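PDB 6A3F: levoglucosan dehydrogenase from Pseudarthrobacter phenanthrenivorans, which oxidises the anhydrosugar levoglucosan to 3-dehydrolevoglucosan with NAD(+) as the hydride acceptor, working as a homotetramer. Local coordinates for residues B[291-296]-B[308-313]. Residues are numbered along the deposited sequence; the frame is centred on the assembly and turned at random.
Sequences RNNYIT and FNYERR
T296 and N309 form an antiparallel non-hydrogen-bonded pair at the open end of a beta hairpin, and next to them Y310 N gives a nearly straight bond of 2.9 Å to I295 O. Past N309 comes a short 3-10 segment (310-311), and the backbones draw apart. The E311 side chain reaches across. With CG anti to its carbonyl carbon (chi1 -65°) and the chain extended beyond, its carboxylate meets the loop at 292-293. There E311 OE2 accepts from two successive backbone amides, N292 N and N293 N, each at 2.9 Å. N292 N arrives nearly along the C-O axis, N293 N on the anti side. E311 OE1 takes a water bond that leads to R291 NH1.

Over one face of the Y294 ring lies the R291 guanidinium, its NH1 offset toward the rim; T296 CG2 sits 3.4 Å above the centre of the opposite face. N309 meets this ring at CD1 and CE1, its amide steeply inclined to it. N309 OD1 accepts from E311 N, closing an Asx turn. I295 and Y310 run side by side, their CB atoms 3.7 Å apart. N293 ND2 comes within 3.5 Å of Y310 CD2, the amide plane perpendicular to the ring.

N293 hydrogen-bonds Y181 and Y153, a levoglucosan-binding residue, which puts this end of the contact beside the sugar site. R291 pairs with E298 of a third subunit, and Y310 OH bonds to L351 O of a second. Strands 294-301 and 304-309 are neighbours in the mixed sheet of the C-terminal domain; strand 174-182 flanks 294-301, and helix 157-167 packs on F308.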
loop_
_atom_site.group_PDB
_atom_site.type_symbol
_atom_site.label_atom_id
_atom_site.label_comp_id
_atom_site.label_asym_id
_atom_site.label_seq_id
_atom_site.Cartn_x
_atom_site.Cartn_y
_atom_site.Cartn_z
ATOM N N ARG B 291 -13.982 2.636 -6.217
ATOM C CA ARG B 291 -14.267 2.435 -4.800
ATOM C C ARG B 291 -15.427 1.446 -4.728
ATOM O O ARG B 291 -16.469 1.666 -5.348
ATOM C CB ARG B 291 -14.608 3.728 -4.034
ATOM C CG ARG B 291 -13.495 4.764 -4.085
ATOM C CD ARG B 291 -12.185 4.250 -3.507
ATOM N NE ARG B 291 -11.132 5.260 -3.335
ATOM C CZ ARG B 291 -9.872 4.983 -2.997
ATOM N NH1 ARG B 291 -9.446 3.723 -2.930
ATOM N NH2 ARG B 291 -9.049 5.989 -2.719
ATOM N N ASN B 292 -15.189 0.305 -4.042
ATOM C CA ASN B 292 -16.128 -0.786 -3.964
ATOM C C ASN B 292 -16.914 -0.775 -2.647
ATOM O O ASN B 292 -18.123 -0.710 -2.674
ATOM C CB ASN B 292 -15.380 -2.110 -4.128
ATOM C CG ASN B 292 -14.359 -2.014 -5.231
ATOM O OD1 ASN B 292 -13.139 -1.867 -4.982
ATOM N ND2 ASN B 292 -14.849 -2.075 -6.451
ATOM N N ASN B 293 -16.216 -0.928 -1.500
ATOM C CA ASN B 293 -16.820 -0.992 -0.219
ATOM C C ASN B 293 -15.874 -0.267 0.740
ATOM O O ASN B 293 -15.420 -0.811 1.733
ATOM C CB ASN B 293 -17.159 -2.411 0.218
ATOM C CG ASN B 293 -18.284 -2.442 1.234
ATOM O OD1 ASN B 293 -19.317 -1.787 1.048
ATOM N ND2 ASN B 293 -18.117 -3.188 2.323
ATOM N N TYR B 294 -15.517 0.926 0.312
ATOM C CA TYR B 294 -14.427 1.702 0.873
ATOM C C TYR B 294 -14.932 2.495 2.076
ATOM O O TYR B 294 -15.185 3.708 1.973
ATOM C CB TYR B 294 -13.825 2.590 -0.208
ATOM C CG TYR B 294 -12.517 3.262 0.091
ATOM C CD1 TYR B 294 -11.341 2.534 0.279
ATOM C CD2 TYR B 294 -12.444 4.643 0.168
ATOM C CE1 TYR B 294 -10.144 3.167 0.527
ATOM C CE2 TYR B 294 -11.244 5.298 0.396
ATOM C CZ TYR B 294 -10.088 4.556 0.573
ATOM O OH TYR B 294 -8.948 5.256 0.830
ATOM N N ILE B 295 -15.038 1.786 3.192
ATOM C CA ILE B 295 -15.386 2.372 4.482
ATOM C C ILE B 295 -14.091 2.752 5.190
ATOM O O ILE B 295 -13.240 1.870 5.422
ATOM C CB ILE B 295 -16.187 1.428 5.366
ATOM C CG1 ILE B 295 -17.219 0.625 4.565
ATOM C CG2 ILE B 295 -16.792 2.220 6.530
ATOM C CD1 ILE B 295 -17.924 -0.420 5.373
ATOM N N THR B 296 -13.889 4.028 5.461
ATOM C CA THR B 296 -12.607 4.474 6.067
ATOM C C THR B 296 -12.859 5.378 7.262
ATOM O O THR B 296 -13.947 6.045 7.380
ATOM C CB THR B 296 -11.736 5.237 5.062
ATOM O OG1 THR B 296 -12.311 6.531 4.838
ATOM C CG2 THR B 296 -11.625 4.470 3.755
ATOM N N PHE B 308 -8.271 3.373 9.177
ATOM C CA PHE B 308 -8.888 2.093 8.883
ATOM C C PHE B 308 -9.461 2.157 7.466
ATOM O O PHE B 308 -9.919 3.218 7.043
ATOM C CB PHE B 308 -10.044 1.777 9.841
ATOM C CG PHE B 308 -10.873 0.564 9.492
ATOM C CD1 PHE B 308 -10.349 -0.718 9.614
ATOM C CD2 PHE B 308 -12.192 0.692 9.090
ATOM C CE1 PHE B 308 -11.096 -1.830 9.274
ATOM C CE2 PHE B 308 -12.945 -0.436 8.795
ATOM C CZ PHE B 308 -12.412 -1.687 8.905
ATOM N N ASN B 309 -9.427 1.016 6.787
ATOM C CA ASN B 309 -9.953 0.805 5.422
ATOM C C ASN B 309 -10.580 -0.596 5.362
ATOM O O ASN B 309 -9.875 -1.615 5.381
ATOM C CB ASN B 309 -8.877 0.982 4.358
ATOM C CG ASN B 309 -9.246 0.482 2.974
ATOM O OD1 ASN B 309 -10.436 0.315 2.681
ATOM N ND2 ASN B 309 -8.256 0.375 2.071
ATOM N N TYR B 310 -11.913 -0.652 5.307
ATOM C CA TYR B 310 -12.634 -1.906 5.284
ATOM C C TYR B 310 -12.286 -2.759 4.040
ATOM O O TYR B 310 -12.400 -3.979 4.084
ATOM C CB TYR B 310 -14.161 -1.724 5.366
ATOM C CG TYR B 310 -14.861 -3.046 5.453
ATOM C CD1 TYR B 310 -15.051 -3.670 6.674
ATOM C CD2 TYR B 310 -15.307 -3.701 4.316
ATOM C CE1 TYR B 310 -15.632 -4.921 6.766
ATOM C CE2 TYR B 310 -15.814 -4.985 4.376
ATOM C CZ TYR B 310 -16.016 -5.578 5.609
ATOM O OH TYR B 310 -16.579 -6.798 5.683
ATOM N N GLU B 311 -11.874 -2.175 2.932
ATOM C CA GLU B 311 -11.448 -3.016 1.788
ATOM C C GLU B 311 -10.222 -3.877 2.170
ATOM O O GLU B 311 -9.931 -4.897 1.478
ATOM C CB GLU B 311 -11.143 -2.173 0.562
ATOM C CG GLU B 311 -12.400 -1.474 0.035
ATOM C CD GLU B 311 -12.319 -0.844 -1.352
ATOM O OE1 GLU B 311 -11.230 -0.394 -1.723
ATOM O OE2 GLU B 311 -13.375 -0.852 -2.089
ATOM N N ARG B 312 -9.491 -3.436 3.209
ATOM C CA ARG B 312 -8.393 -4.190 3.835
ATOM C C ARG B 312 -8.695 -4.381 5.341
ATOM O O ARG B 312 -7.921 -3.954 6.248
ATOM C CB ARG B 312 -7.102 -3.424 3.600
ATOM C CG ARG B 312 -6.579 -3.456 2.175
ATOM C CD ARG B 312 -5.394 -2.539 1.982
ATOM N NE ARG B 312 -4.977 -2.655 0.581
ATOM C CZ ARG B 312 -4.054 -1.889 0.028
ATOM N NH1 ARG B 312 -3.639 -0.815 0.686
ATOM N NH2 ARG B 312 -3.562 -2.162 -1.174
ATOM N N ARG B 313 -9.808 -5.020 5.604
ATOM C CA ARG B 313 -10.411 -4.988 6.953
ATOM C C ARG B 313 -9.575 -5.724 8.021
ATOM O O ARG B 313 -9.782 -5.445 9.202
ATOM C CB ARG B 313 -11.812 -5.608 6.962
ATOM C CG ARG B 313 -11.881 -7.109 6.751
ATOM C CD ARG B 313 -13.188 -7.546 6.147
ATOM N NE ARG B 313 -13.246 -7.051 4.785
ATOM C CZ ARG B 313 -12.469 -7.517 3.805
ATOM N NH1 ARG B 313 -11.980 -8.749 3.886
ATOM N NH2 ARG B 313 -12.275 -6.768 2.719
HETATM O O HOH W 1 -10.677 1.151 -3.831
#